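Long-range contacts in multicopper oxidase type 1 (Nitrosomonas europaea, PDB 3G5W), which binds copper in a mononuclear site and in clusters shared between subunits, and probably acts as a laccase-like multicopper oxidase: residues F5-E10 against V44-T49; T57-G62 against Q70-P75; P175-I180 against Y284-K289. All coordinates share one frame; numbering follows the deposited sequence.

Contact 1: F5-E10 against V44-T49; sequences FDLSIE and VTVNVT
F5, L7 and I9 each use their backbone N-H and, for the first two, their C=O to pair with strand 44-49, giving five main-chain hydrogen bonds. F5 N to T45 O (2.8 Å), N47 N to F5 O, L7 N to N47 O, T49 N to L7 O and I9 N to T49 O alternate in direction, and the bridges F5-V46, D6-N47, L7-V48 and S8-T49 run in parallel register with CA atoms under 5 Å apart. The strand axes diverge by 24°, the twist expected of neighbouring strands. V46 CA and V48 CA add C-H...O contacts to F5 O and L7 O.

One polar side-chain bond crosses. N47 ND2 gives a hydrogen to D6 OD1 at 2.9 Å, with the acceptor close to the amide plane; the carboxylate is turned 52° against that amide. N47 CG lies anti to its carbonyl carbon (chi1 -52°), which brings ND2 beside D6; ND2 also bonds E4, while OD1 receives the hydroxyl of T89. Both ends of the amide are therefore engaged, fixing its flip. A leucine here would probably leave the D6 and E4 carboxylates and the T89 hydroxyl without this amide partner.

The apolar contacts lie on the other face. CE2 of F5 approaches V44 CG1 obliquely at 4.0 Å, and V46 CG2 sits near the ring's plane at its edge. L7 CD1 reaches V46 CG1 (4.1 Å), and I9 CD1 meets V48 CG1 (3.9 Å). I9 also packs on M117, a ligand of the mononuclear copper, while F5 touches I36 and V38 of strand 35-39. Parallel pairing of strand 2-15 with 43-50, backed by a second sheet, is characteristic of the cupredoxin beta-sandwich of multicopper oxidases.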
ATOM      1  N   PHE A   5     -20.481  -1.099  29.929  1.00 26.09           N
ATOM      2  CA  PHE A   5     -21.299  -0.642  28.820  1.00 25.70           C
ATOM      3  C   PHE A   5     -22.142  -1.786  28.258  1.00 25.79           C
ATOM      4  O   PHE A   5     -21.801  -2.963  28.426  1.00 25.60           O
ATOM      5  CB  PHE A   5     -20.423  -0.071  27.701  1.00 25.81           C
ATOM      6  CG  PHE A   5     -19.352   0.891  28.169  1.00 25.22           C
ATOM      7  CD1 PHE A   5     -19.688   2.069  28.828  1.00 25.07           C
ATOM      8  CD2 PHE A   5     -18.009   0.631  27.904  1.00 24.62           C
ATOM      9  CE1 PHE A   5     -18.698   2.963  29.233  1.00 24.57           C
ATOM     10  CE2 PHE A   5     -17.009   1.517  28.305  1.00 24.72           C
ATOM     11  CZ  PHE A   5     -17.353   2.685  28.968  1.00 25.17           C
ATOM     12  N   ASP A   6     -23.233  -1.421  27.590  1.00 25.49           N
ATOM     13  CA  ASP A   6     -24.098  -2.378  26.900  1.00 26.04           C
ATOM     14  C   ASP A   6     -24.143  -2.060  25.411  1.00 25.30           C
ATOM     15  O   ASP A   6     -24.269  -0.893  25.020  1.00 25.39           O
ATOM     16  CB  ASP A   6     -25.529  -2.343  27.457  1.00 26.46           C
ATOM     17  CG  ASP A   6     -25.644  -2.913  28.873  1.00 29.04           C
ATOM     18  OD1 ASP A   6     -24.777  -3.702  29.308  1.00 31.00           O
ATOM     19  OD2 ASP A   6     -26.630  -2.569  29.562  1.00 32.65           O
ATOM     20  N   LEU A   7     -24.045  -3.099  24.583  1.00 24.40           N
ATOM     21  CA  LEU A   7     -24.278  -2.968  23.147  1.00 23.53           C
ATOM     22  C   LEU A   7     -25.289  -3.987  22.651  1.00 23.46           C
ATOM     23  O   LEU A   7     -25.251  -5.148  23.045  1.00 23.23           O
ATOM     24  CB  LEU A   7     -22.974  -3.145  22.357  1.00 23.16           C
ATOM     25  CG  LEU A   7     -21.929  -2.027  22.376  1.00 22.44           C
ATOM     26  CD1 LEU A   7     -20.681  -2.481  21.638  1.00 21.69           C
ATOM     27  CD2 LEU A   7     -22.469  -0.749  21.750  1.00 20.40           C
ATOM     28  N   SER A   8     -26.184  -3.546  21.777  1.00 23.52           N
ATOM     29  CA  SER A   8     -27.028  -4.459  21.018  1.00 24.24           C
ATOM     30  C   SER A   8     -26.516  -4.493  19.586  1.00 24.16           C
ATOM     31  O   SER A   8     -25.874  -3.548  19.135  1.00 24.58           O
ATOM     32  CB  SER A   8     -28.482  -3.997  21.044  1.00 24.24           C
ATOM     33  OG  SER A   8     -28.612  -2.745  20.393  1.00 26.48           O
ATOM     34  N   ILE A   9     -26.776  -5.587  18.882  1.00 23.78           N
ATOM     35  CA  ILE A   9     -26.486  -5.664  17.451  1.00 23.65           C
ATOM     36  C   ILE A   9     -27.839  -5.736  16.750  1.00 23.88           C
ATOM     37  O   ILE A   9     -28.609  -6.657  16.998  1.00 23.76           O
ATOM     38  CB  ILE A   9     -25.631  -6.912  17.090  1.00 23.50           C
ATOM     39  CG1 ILE A   9     -24.491  -7.109  18.101  1.00 23.19           C
ATOM     40  CG2 ILE A   9     -25.125  -6.812  15.653  1.00 23.49           C
ATOM     41  CD1 ILE A   9     -23.700  -8.402  17.929  1.00 23.33           C
ATOM     42  N   GLU A  10     -28.131  -4.761  15.893  1.00 24.03           N
ATOM     43  CA  GLU A  10     -29.457  -4.647  15.280  1.00 24.69           C
ATOM     44  C   GLU A  10     -29.392  -4.554  13.762  1.00 24.12           C
ATOM     45  O   GLU A  10     -28.508  -3.891  13.214  1.00 23.89           O
ATOM     46  CB  GLU A  10     -30.191  -3.412  15.828  1.00 24.65           C
ATOM     47  CG  GLU A  10     -30.377  -3.397  17.344  1.00 26.13           C
ATOM     48  CD  GLU A  10     -30.801  -2.033  17.887  1.00 26.98           C
ATOM     49  OE1 GLU A  10     -30.640  -1.816  19.106  1.00 31.95           O
ATOM     50  OE2 GLU A  10     -31.285  -1.174  17.113  1.00 29.85           O
ATOM     51  N   VAL A  44     -12.676  -2.442  31.675  1.00 24.01           N
ATOM     52  CA  VAL A  44     -13.841  -2.309  30.812  1.00 23.56           C
ATOM     53  C   VAL A  44     -14.629  -3.611  30.788  1.00 23.33           C
ATOM     54  O   VAL A  44     -14.053  -4.690  30.681  1.00 23.01           O
ATOM     55  CB  VAL A  44     -13.430  -1.889  29.379  1.00 23.64           C
ATOM     56  CG1 VAL A  44     -14.643  -1.733  28.473  1.00 23.08           C
ATOM     57  CG2 VAL A  44     -12.632  -0.579  29.417  1.00 23.75           C
ATOM     58  N   THR A  45     -15.949  -3.486  30.920  1.00 23.21           N
ATOM     59  CA  THR A  45     -16.880  -4.598  30.743  1.00 23.17           C
ATOM     60  C   THR A  45     -17.901  -4.212  29.672  1.00 22.83           C
ATOM     61  O   THR A  45     -18.541  -3.157  29.759  1.00 23.01           O
ATOM     62  CB  THR A  45     -17.617  -4.935  32.069  1.00 23.23           C
ATOM     63  OG1 THR A  45     -16.666  -5.339  33.058  1.00 23.99           O
ATOM     64  CG2 THR A  45     -18.626  -6.056  31.867  1.00 23.95           C
ATOM     65  N   VAL A  46     -18.053  -5.057  28.656  1.00 22.36           N
ATOM     66  CA  VAL A  46     -19.035  -4.786  27.606  1.00 21.90           C
ATOM     67  C   VAL A  46     -19.978  -5.971  27.436  1.00 21.96           C
ATOM     68  O   VAL A  46     -19.540  -7.072  27.097  1.00 21.79           O
ATOM     69  CB  VAL A  46     -18.382  -4.436  26.242  1.00 21.95           C
ATOM     70  CG1 VAL A  46     -19.449  -3.978  25.249  1.00 21.17           C
ATOM     71  CG2 VAL A  46     -17.316  -3.353  26.407  1.00 21.22           C
ATOM     72  N   ASN A  47     -21.262  -5.732  27.691  1.00 21.72           N
ATOM     73  CA  ASN A  47     -22.301  -6.740  27.491  1.00 21.85           C
ATOM     74  C   ASN A  47     -22.889  -6.586  26.098  1.00 21.54           C
ATOM     75  O   ASN A  47     -23.456  -5.542  25.765  1.00 21.72           O
ATOM     76  CB  ASN A  47     -23.389  -6.630  28.572  1.00 21.96           C
ATOM     77  CG  ASN A  47     -22.814  -6.634  29.975  1.00 22.59           C
ATOM     78  OD1 ASN A  47     -22.197  -7.607  30.403  1.00 22.92           O
ATOM     79  ND2 ASN A  47     -22.996  -5.531  30.690  1.00 24.60           N
ATOM     80  N   VAL A  48     -22.722  -7.621  25.279  1.00 21.40           N
ATOM     81  CA  VAL A  48     -23.126  -7.585  23.872  1.00 21.58           C
ATOM     82  C   VAL A  48     -24.295  -8.533  23.580  1.00 22.15           C
ATOM     83  O   VAL A  48     -24.140  -9.751  23.667  1.00 21.96           O
ATOM     84  CB  VAL A  48     -21.920  -7.912  22.944  1.00 21.49           C
ATOM     85  CG1 VAL A  48     -22.319  -7.804  21.473  1.00 20.96           C
ATOM     86  CG2 VAL A  48     -20.764  -6.980  23.246  1.00 20.79           C
ATOM     87  N   THR A  49     -25.448  -7.963  23.229  1.00 22.85           N
ATOM     88  CA  THR A  49     -26.650  -8.742  22.911  1.00 23.46           C
ATOM     89  C   THR A  49     -26.939  -8.772  21.414  1.00 23.72           C
ATOM     90  O   THR A  49     -27.129  -7.730  20.778  1.00 23.74           O
ATOM     91  CB  THR A  49     -27.890  -8.215  23.678  1.00 23.51           C
ATOM     92  OG1 THR A  49     -27.600  -8.180  25.079  1.00 24.15           O
ATOM     93  CG2 THR A  49     -29.083  -9.117  23.449  1.00 23.53           C
TER

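Contact 2: T57-G62 against Q70-P75; sequences TIHWHG and QSDGVP. With C1O (Cu-O linkage), chain L; C2O (Cu-O-Cu linkage), chain K.
H59 meets D72 and G73 where the 70-75 loop runs back beside strand 59-61. Its CB lies 3.5 Å from D72 O, and CG, anti to the backbone N (chi1 166°), turns the ring edge to that carbonyl. ND1 then donates to D72 O at 2.7 Å; the acceptor lies close to the ring plane, the donor in the carbonyl plane, and the N-H...O angle is 154°. CE1 comes 3.3 Å from D72 OD1, with the carboxylate plane nearly perpendicular to the ring. CD2 comes 3.5 Å from O1 of the Cu-O-Cu group. The tip, NE2, binds copper CU4 at 2.0 Å, so the D72 carbonyl acts as a second-shell group that fixes the rotation of this ligand ring.

H59 and H61 form a His-X-His motif, as in the trinuclear copper cluster of multicopper oxidases, here built between subunits: H203 of the second subunit shares CU4 with H59, while H61 ND1, H103 and H253 of the second subunit hold CU3. D72 OD2 also bonds H205 of that subunit. Backbone N of G62 donates to O3 of the Cu-O group.

At the other end T57 OG1 donates to G73 O from above the carbonyl plane, 39° out of it, and accepts from H105 N. T57 CG2 touches P75 CD at 3.8 Å, the two side chains crossing at about a right angle. G73, at positive phi, brings its CA 3.3 Å from I58 O, leaving little room for a side chain. W60 turns the edge of its indole, at CD1, to S71 O (3.4 Å).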
ATOM      1  N   THR A  57     -19.351 -11.460  16.770  1.00 18.98           N
ATOM      2  CA  THR A  57     -18.497 -11.259  17.940  1.00 18.71           C
ATOM      3  C   THR A  57     -18.104  -9.789  17.976  1.00 18.45           C
ATOM      4  O   THR A  57     -18.487  -9.021  17.096  1.00 18.84           O
ATOM      5  CB  THR A  57     -17.172 -12.086  17.881  1.00 18.66           C
ATOM      6  OG1 THR A  57     -16.428 -11.714  16.714  1.00 18.66           O
ATOM      7  CG2 THR A  57     -17.433 -13.593  17.860  1.00 17.98           C
ATOM      8  N   ILE A  58     -17.349  -9.391  18.996  1.00 18.43           N
ATOM      9  CA  ILE A  58     -16.630  -8.125  18.930  1.00 18.10           C
ATOM     10  C   ILE A  58     -15.174  -8.354  19.275  1.00 18.01           C
ATOM     11  O   ILE A  58     -14.837  -8.827  20.368  1.00 17.78           O
ATOM     12  CB  ILE A  58     -17.195  -7.019  19.839  1.00 18.39           C
ATOM     13  CG1 ILE A  58     -18.669  -6.758  19.540  1.00 18.07           C
ATOM     14  CG2 ILE A  58     -16.380  -5.712  19.647  1.00 17.51           C
ATOM     15  CD1 ILE A  58     -19.259  -5.630  20.357  1.00 18.69           C
ATOM     16  N   HIS A  59     -14.311  -8.006  18.326  1.00 17.35           N
ATOM     17  CA  HIS A  59     -12.889  -8.026  18.555  1.00 16.99           C
ATOM     18  C   HIS A  59     -12.417  -6.602  18.839  1.00 16.75           C
ATOM     19  O   HIS A  59     -12.822  -5.657  18.168  1.00 16.20           O
ATOM     20  CB  HIS A  59     -12.159  -8.620  17.346  1.00 17.05           C
ATOM     21  CG  HIS A  59     -10.688  -8.369  17.365  1.00 17.23           C
ATOM     22  ND1 HIS A  59      -9.881  -8.774  18.406  1.00 17.69           N
ATOM     23  CD2 HIS A  59      -9.882  -7.723  16.489  1.00 17.26           C
ATOM     24  CE1 HIS A  59      -8.635  -8.408  18.159  1.00 18.37           C
ATOM     25  NE2 HIS A  59      -8.614  -7.756  17.010  1.00 17.33           N
ATOM     26  N   TRP A  60     -11.568  -6.462  19.848  1.00 16.91           N
ATOM     27  CA  TRP A  60     -11.084  -5.167  20.296  1.00 16.88           C
ATOM     28  C   TRP A  60      -9.676  -4.965  19.724  1.00 16.76           C
ATOM     29  O   TRP A  60      -8.669  -5.347  20.331  1.00 16.98           O
ATOM     30  CB  TRP A  60     -11.149  -5.093  21.829  1.00 17.44           C
ATOM     31  CG  TRP A  60     -12.491  -5.591  22.332  1.00 17.13           C
ATOM     32  CD1 TRP A  60     -12.804  -6.872  22.702  1.00 17.86           C
ATOM     33  CD2 TRP A  60     -13.704  -4.833  22.453  1.00 17.54           C
ATOM     34  NE1 TRP A  60     -14.129  -6.949  23.062  1.00 17.99           N
ATOM     35  CE2 TRP A  60     -14.707  -5.716  22.913  1.00 17.12           C
ATOM     36  CE3 TRP A  60     -14.040  -3.490  22.220  1.00 17.02           C
ATOM     37  CZ2 TRP A  60     -16.025  -5.298  23.160  1.00 17.99           C
ATOM     38  CZ3 TRP A  60     -15.347  -3.075  22.461  1.00 17.83           C
ATOM     39  CH2 TRP A  60     -16.323  -3.983  22.925  1.00 17.87           C
ATOM     40  N   HIS A  61      -9.638  -4.383  18.529  1.00 16.82           N
ATOM     41  CA  HIS A  61      -8.405  -4.269  17.732  1.00 17.24           C
ATOM     42  C   HIS A  61      -7.444  -3.265  18.344  1.00 17.57           C
ATOM     43  O   HIS A  61      -7.708  -2.062  18.343  1.00 18.07           O
ATOM     44  CB  HIS A  61      -8.733  -3.849  16.295  1.00 17.05           C
ATOM     45  CG  HIS A  61      -7.552  -3.890  15.370  1.00 16.79           C
ATOM     46  ND1 HIS A  61      -7.600  -4.493  14.132  1.00 15.17           N
ATOM     47  CD2 HIS A  61      -6.286  -3.426  15.515  1.00 17.37           C
ATOM     48  CE1 HIS A  61      -6.416  -4.388  13.548  1.00 17.32           C
ATOM     49  NE2 HIS A  61      -5.603  -3.739  14.363  1.00 17.70           N
ATOM     50  N   GLY A  62      -6.319  -3.768  18.835  1.00 18.08           N
ATOM     51  CA  GLY A  62      -5.320  -2.943  19.505  1.00 18.81           C
ATOM     52  C   GLY A  62      -5.253  -3.208  20.997  1.00 19.36           C
ATOM     53  O   GLY A  62      -4.291  -2.814  21.662  1.00 19.56           O
ATOM     54  N   GLN A  70      -9.700 -14.870  26.296  1.00 22.77           N
ATOM     55  CA  GLN A  70     -11.075 -15.293  26.016  1.00 22.89           C
ATOM     56  C   GLN A  70     -12.057 -14.136  25.821  1.00 22.59           C
ATOM     57  O   GLN A  70     -13.251 -14.347  25.569  1.00 22.32           O
ATOM     58  CB  GLN A  70     -11.556 -16.325  27.039  1.00 23.76           C
ATOM     59  CG  GLN A  70     -10.995 -17.716  26.747  1.00 25.41           C
ATOM     60  CD  GLN A  70     -11.604 -18.801  27.616  1.00 28.43           C
ATOM     61  OE1 GLN A  70     -10.976 -19.271  28.563  1.00 29.85           O
ATOM     62  NE2 GLN A  70     -12.838 -19.194  27.307  1.00 28.07           N
ATOM     63  N   SER A  71     -11.538 -12.910  25.908  1.00 21.82           N
ATOM     64  CA  SER A  71     -12.300 -11.713  25.546  1.00 21.54           C
ATOM     65  C   SER A  71     -11.809 -11.062  24.236  1.00 21.02           C
ATOM     66  O   SER A  71     -12.218  -9.947  23.896  1.00 20.46           O
ATOM     67  CB  SER A  71     -12.250 -10.690  26.685  1.00 21.53           C
ATOM     68  OG  SER A  71     -13.166 -11.032  27.709  1.00 22.46           O
ATOM     69  N   ASP A  72     -10.943 -11.764  23.505  1.00 20.33           N
ATOM     70  CA  ASP A  72     -10.377 -11.237  22.258  1.00 20.02           C
ATOM     71  C   ASP A  72     -11.377 -11.203  21.081  1.00 20.10           C
ATOM     72  O   ASP A  72     -11.150 -10.518  20.075  1.00 20.08           O
ATOM     73  CB  ASP A  72      -9.119 -12.027  21.878  1.00 19.82           C
ATOM     74  CG  ASP A  72      -8.283 -11.328  20.826  1.00 19.66           C
ATOM     75  OD1 ASP A  72      -8.080 -10.090  20.921  1.00 16.94           O
ATOM     76  OD2 ASP A  72      -7.827 -12.023  19.895  1.00 21.46           O
ATOM     77  N   GLY A  73     -12.463 -11.964  21.193  1.00 19.62           N
ATOM     78  CA  GLY A  73     -13.569 -11.866  20.243  1.00 19.53           C
ATOM     79  C   GLY A  73     -13.391 -12.519  18.883  1.00 19.90           C
ATOM     80  O   GLY A  73     -13.896 -12.015  17.879  1.00 19.89           O
ATOM     81  N   VAL A  74     -12.684 -13.642  18.843  1.00 19.72           N
ATOM     82  CA  VAL A  74     -12.495 -14.370  17.596  1.00 19.83           C
ATOM     83  C   VAL A  74     -13.277 -15.671  17.654  1.00 20.06           C
ATOM     84  O   VAL A  74     -12.989 -16.530  18.491  1.00 19.94           O
ATOM     85  CB  VAL A  74     -11.007 -14.670  17.319  1.00 19.42           C
ATOM     86  CG1 VAL A  74     -10.840 -15.282  15.933  1.00 19.88           C
ATOM     87  CG2 VAL A  74     -10.178 -13.406  17.444  1.00 20.04           C
ATOM     88  N   PRO A  75     -14.257 -15.831  16.749  1.00 20.48           N
ATOM     89  CA  PRO A  75     -15.039 -17.056  16.756  1.00 21.06           C
ATOM     90  C   PRO A  75     -14.151 -18.213  16.330  1.00 21.70           C
ATOM     91  O   PRO A  75     -13.288 -18.035  15.473  1.00 21.74           O
ATOM     92  CB  PRO A  75     -16.126 -16.788  15.709  1.00 20.74           C
ATOM     93  CG  PRO A  75     -15.542 -15.768  14.799  1.00 20.66           C
ATOM     94  CD  PRO A  75     -14.651 -14.921  15.656  1.00 20.42           C
TER
HETATM   95 CU4  C1O L   2      -6.854  -7.398  16.128  1.00 22.85          CU
HETATM   96  O3  C1O L   2      -5.502  -6.678  18.342  1.00 10.42           O
HETATM   97 CU2  C2O K   3      -8.100 -10.394  13.691  1.00 21.92          CU
HETATM   98 CU3  C2O K   3      -9.094  -5.483  13.254  1.00 20.54          CU
HETATM   99  O1  C2O K   3      -8.661  -8.528  13.357  1.00 41.71           O
HETATM  100  O   HOH W   1      -9.218  -7.834  21.462  1.00 16.90           O

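Contact 3: P175-I180 against Y284-K289; sequences PETQPI and YVWKDK
P175 and W286 meet where two irregular segments face each other: Y284-K287 and W286-K289 form consecutive type I turns, and a cis peptide bond precedes P175. P175 O accepts two hydrogens. W286 NE1 reaches it at 3.3 Å, with a bent N-H...O angle of 136°, while K289 NZ comes within 3.2 Å in the carbonyl plane. The ammonium also makes a weak bond to T177 O. To get there the K289 chain bends at chi2 (-107°) and again at chi4, laying CE 3.6 Å above one face of the W286 indole, toward its rim.

P179 packs beside the lysine on that same face, its CD 3.7 Å from W286 CZ3, the two side chains crossing obliquely. T177 OG1 is at the indole edge, 3.5 Å from CH2, its hydroxyl being bonded to M269 O. Q178 OE1 approaches K289 CE but is held by V292 N.

The contact joins the loop entering strand 180-182 to the loop that follows strand 269-274. W286 packs on T270 and T271 of the latter strand, and I180 pairs with it through the backbone.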
ATOM      1  N   PRO A 175     -21.057  14.395  -1.317  1.00 20.38           N
ATOM      2  CA  PRO A 175     -21.080  15.628  -0.516  1.00 20.48           C
ATOM      3  C   PRO A 175     -21.853  15.581   0.806  1.00 20.51           C
ATOM      4  O   PRO A 175     -22.208  16.636   1.335  1.00 20.49           O
ATOM      5  CB  PRO A 175     -21.734  16.635  -1.471  1.00 20.74           C
ATOM      6  CG  PRO A 175     -22.687  15.800  -2.280  1.00 21.19           C
ATOM      7  CD  PRO A 175     -22.116  14.395  -2.348  1.00 20.66           C
ATOM      8  N   GLU A 176     -22.098  14.391   1.343  1.00 20.43           N
ATOM      9  CA  GLU A 176     -22.845  14.274   2.600  1.00 20.62           C
ATOM     10  C   GLU A 176     -21.964  14.055   3.841  1.00 20.17           C
ATOM     11  O   GLU A 176     -22.460  13.787   4.943  1.00 19.60           O
ATOM     12  CB  GLU A 176     -23.940  13.220   2.473  1.00 20.95           C
ATOM     13  CG  GLU A 176     -25.103  13.710   1.631  1.00 22.74           C
ATOM     14  CD  GLU A 176     -26.104  12.627   1.311  1.00 24.99           C
ATOM     15  OE1 GLU A 176     -26.443  11.833   2.216  1.00 26.64           O
ATOM     16  OE2 GLU A 176     -26.557  12.576   0.148  1.00 27.09           O
ATOM     17  N   THR A 177     -20.654  14.191   3.652  1.00 19.37           N
ATOM     18  CA  THR A 177     -19.716  14.335   4.764  1.00 19.14           C
ATOM     19  C   THR A 177     -19.855  15.737   5.365  1.00 18.92           C
ATOM     20  O   THR A 177     -20.662  16.533   4.888  1.00 19.22           O
ATOM     21  CB  THR A 177     -18.262  14.099   4.292  1.00 18.92           C
ATOM     22  OG1 THR A 177     -18.008  14.887   3.125  1.00 20.26           O
ATOM     23  CG2 THR A 177     -18.051  12.640   3.950  1.00 18.46           C
ATOM     24  N   GLN A 178     -19.076  16.042   6.404  1.00 18.63           N
ATOM     25  CA  GLN A 178     -19.152  17.348   7.064  1.00 18.32           C
ATOM     26  C   GLN A 178     -17.816  18.080   7.023  1.00 18.28           C
ATOM     27  O   GLN A 178     -16.767  17.453   7.146  1.00 18.22           O
ATOM     28  CB  GLN A 178     -19.601  17.192   8.528  1.00 18.44           C
ATOM     29  CG  GLN A 178     -21.014  16.648   8.692  1.00 18.04           C
ATOM     30  CD  GLN A 178     -22.074  17.591   8.164  1.00 20.06           C
ATOM     31  OE1 GLN A 178     -21.962  18.808   8.294  1.00 20.57           O
ATOM     32  NE2 GLN A 178     -23.118  17.027   7.567  1.00 20.86           N
ATOM     33  N   PRO A 179     -17.848  19.417   6.874  1.00 18.59           N
ATOM     34  CA  PRO A 179     -16.585  20.153   6.910  1.00 18.36           C
ATOM     35  C   PRO A 179     -15.964  20.095   8.302  1.00 18.51           C
ATOM     36  O   PRO A 179     -16.681  19.987   9.303  1.00 18.88           O
ATOM     37  CB  PRO A 179     -17.002  21.584   6.570  1.00 18.72           C
ATOM     38  CG  PRO A 179     -18.456  21.675   7.004  1.00 18.41           C
ATOM     39  CD  PRO A 179     -19.014  20.313   6.694  1.00 18.45           C
ATOM     40  N   ILE A 180     -14.640  20.129   8.351  1.00 18.00           N
ATOM     41  CA  ILE A 180     -13.905  20.254   9.604  1.00 18.05           C
ATOM     42  C   ILE A 180     -13.708  21.746   9.812  1.00 18.43           C
ATOM     43  O   ILE A 180     -13.059  22.391   9.007  1.00 18.31           O
ATOM     44  CB  ILE A 180     -12.569  19.477   9.519  1.00 18.00           C
ATOM     45  CG1 ILE A 180     -12.868  17.968   9.490  1.00 17.73           C
ATOM     46  CG2 ILE A 180     -11.605  19.856  10.678  1.00 16.80           C
ATOM     47  CD1 ILE A 180     -11.705  17.080   9.035  1.00 18.43           C
ATOM     48  N   TYR A 284     -18.190  28.025  -3.973  1.00 24.65           N
ATOM     49  CA  TYR A 284     -18.052  26.999  -2.916  1.00 23.71           C
ATOM     50  C   TYR A 284     -19.250  26.053  -2.793  1.00 23.92           C
ATOM     51  O   TYR A 284     -20.365  26.480  -2.489  1.00 23.69           O
ATOM     52  CB  TYR A 284     -17.708  27.631  -1.564  1.00 23.21           C
ATOM     53  CG  TYR A 284     -17.390  26.646  -0.444  1.00 22.12           C
ATOM     54  CD1 TYR A 284     -17.891  26.841   0.844  1.00 21.17           C
ATOM     55  CD2 TYR A 284     -16.590  25.521  -0.674  1.00 22.07           C
ATOM     56  CE1 TYR A 284     -17.598  25.949   1.874  1.00 21.24           C
ATOM     57  CE2 TYR A 284     -16.296  24.625   0.343  1.00 20.83           C
ATOM     58  CZ  TYR A 284     -16.800  24.839   1.611  1.00 21.62           C
ATOM     59  OH  TYR A 284     -16.502  23.942   2.609  1.00 20.84           O
ATOM     60  N   VAL A 285     -18.985  24.767  -3.014  1.00 23.80           N
ATOM     61  CA  VAL A 285     -19.999  23.705  -2.999  1.00 24.29           C
ATOM     62  C   VAL A 285     -20.832  23.689  -1.707  1.00 24.22           C
ATOM     63  O   VAL A 285     -22.015  23.327  -1.717  1.00 24.12           O
ATOM     64  CB  VAL A 285     -19.344  22.308  -3.231  1.00 24.23           C
ATOM     65  CG1 VAL A 285     -18.323  21.987  -2.141  1.00 24.77           C
ATOM     66  CG2 VAL A 285     -20.404  21.195  -3.351  1.00 25.23           C
ATOM     67  N   TRP A 286     -20.208  24.098  -0.607  1.00 24.16           N
ATOM     68  CA  TRP A 286     -20.830  24.006   0.699  1.00 24.35           C
ATOM     69  C   TRP A 286     -21.178  25.362   1.303  1.00 25.12           C
ATOM     70  O   TRP A 286     -21.276  25.495   2.527  1.00 25.15           O
ATOM     71  CB  TRP A 286     -19.937  23.202   1.646  1.00 23.70           C
ATOM     72  CG  TRP A 286     -20.120  21.715   1.556  1.00 23.00           C
ATOM     73  CD1 TRP A 286     -21.136  21.040   0.928  1.00 22.70           C
ATOM     74  CD2 TRP A 286     -19.293  20.720   2.161  1.00 21.66           C
ATOM     75  NE1 TRP A 286     -20.978  19.689   1.096  1.00 22.61           N
ATOM     76  CE2 TRP A 286     -19.855  19.462   1.849  1.00 22.79           C
ATOM     77  CE3 TRP A 286     -18.125  20.767   2.937  1.00 21.76           C
ATOM     78  CZ2 TRP A 286     -19.288  18.260   2.285  1.00 22.39           C
ATOM     79  CZ3 TRP A 286     -17.559  19.579   3.361  1.00 22.06           C
ATOM     80  CH2 TRP A 286     -18.144  18.338   3.038  1.00 22.69           C
ATOM     81  N   LYS A 287     -21.390  26.361   0.450  1.00 25.84           N
ATOM     82  CA  LYS A 287     -21.771  27.691   0.928  1.00 27.20           C
ATOM     83  C   LYS A 287     -23.094  27.671   1.704  1.00 27.22           C
ATOM     84  O   LYS A 287     -23.282  28.466   2.621  1.00 27.09           O
ATOM     85  CB  LYS A 287     -21.805  28.714  -0.220  1.00 27.21           C
ATOM     86  CG  LYS A 287     -22.850  28.471  -1.301  1.00 28.32           C
ATOM     87  CD  LYS A 287     -22.780  29.569  -2.365  1.00 29.04           C
ATOM     88  CE  LYS A 287     -23.972  29.526  -3.319  1.00 32.24           C
ATOM     89  NZ  LYS A 287     -25.092  30.420  -2.868  1.00 34.18           N
ATOM     90  N   ASP A 288     -23.980  26.742   1.350  1.00 27.85           N
ATOM     91  CA  ASP A 288     -25.311  26.633   1.971  1.00 28.73           C
ATOM     92  C   ASP A 288     -25.535  25.328   2.750  1.00 28.73           C
ATOM     93  O   ASP A 288     -26.681  24.927   3.000  1.00 28.96           O
ATOM     94  CB  ASP A 288     -26.401  26.792   0.904  1.00 29.12           C
ATOM     95  CG  ASP A 288     -26.475  28.204   0.351  1.00 30.62           C
ATOM     96  OD1 ASP A 288     -26.644  29.154   1.151  1.00 32.11           O
ATOM     97  OD2 ASP A 288     -26.366  28.365  -0.886  1.00 32.60           O
ATOM     98  N   LYS A 289     -24.444  24.677   3.135  1.00 28.41           N
ATOM     99  CA  LYS A 289     -24.502  23.387   3.816  1.00 28.12           C
ATOM    100  C   LYS A 289     -25.051  23.511   5.236  1.00 27.80           C
ATOM    101  O   LYS A 289     -24.653  24.400   5.994  1.00 27.62           O
ATOM    102  CB  LYS A 289     -23.110  22.748   3.844  1.00 28.55           C
ATOM    103  CG  LYS A 289     -23.104  21.228   3.690  1.00 28.89           C
ATOM    104  CD  LYS A 289     -22.784  20.532   4.981  1.00 29.25           C
ATOM    105  CE  LYS A 289     -22.119  19.182   4.727  1.00 28.07           C
ATOM    106  NZ  LYS A 289     -22.997  18.164   4.080  1.00 27.49           N
TER
HETATM  107  O   HOH W   2     -25.707  18.293   6.223  1.00 38.76           O

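In the fold
The contacts follow one another along the chain, each closing before the next opens. Contacts 1 and 2 lie in the first cupredoxin domain, with centres 13 Å apart. Strands 2-15 and 43-50 belong to one sheet and strand 59-61 to the other sheet packed against it, and they touch between the sheets: V48 CG2 and L7 CD1 pack on I58 CD1, and V46 CG2 on W60 CH2, pressing on the segment that supplies copper ligands. Contact 3 belongs to the second domain's side of the chain, its centre about 34 Å and 37 Å from those of contacts 1 and 2. Histidines of the second subunit complete the copper sites of contact 2, consistent with clusters that need subunit assembly.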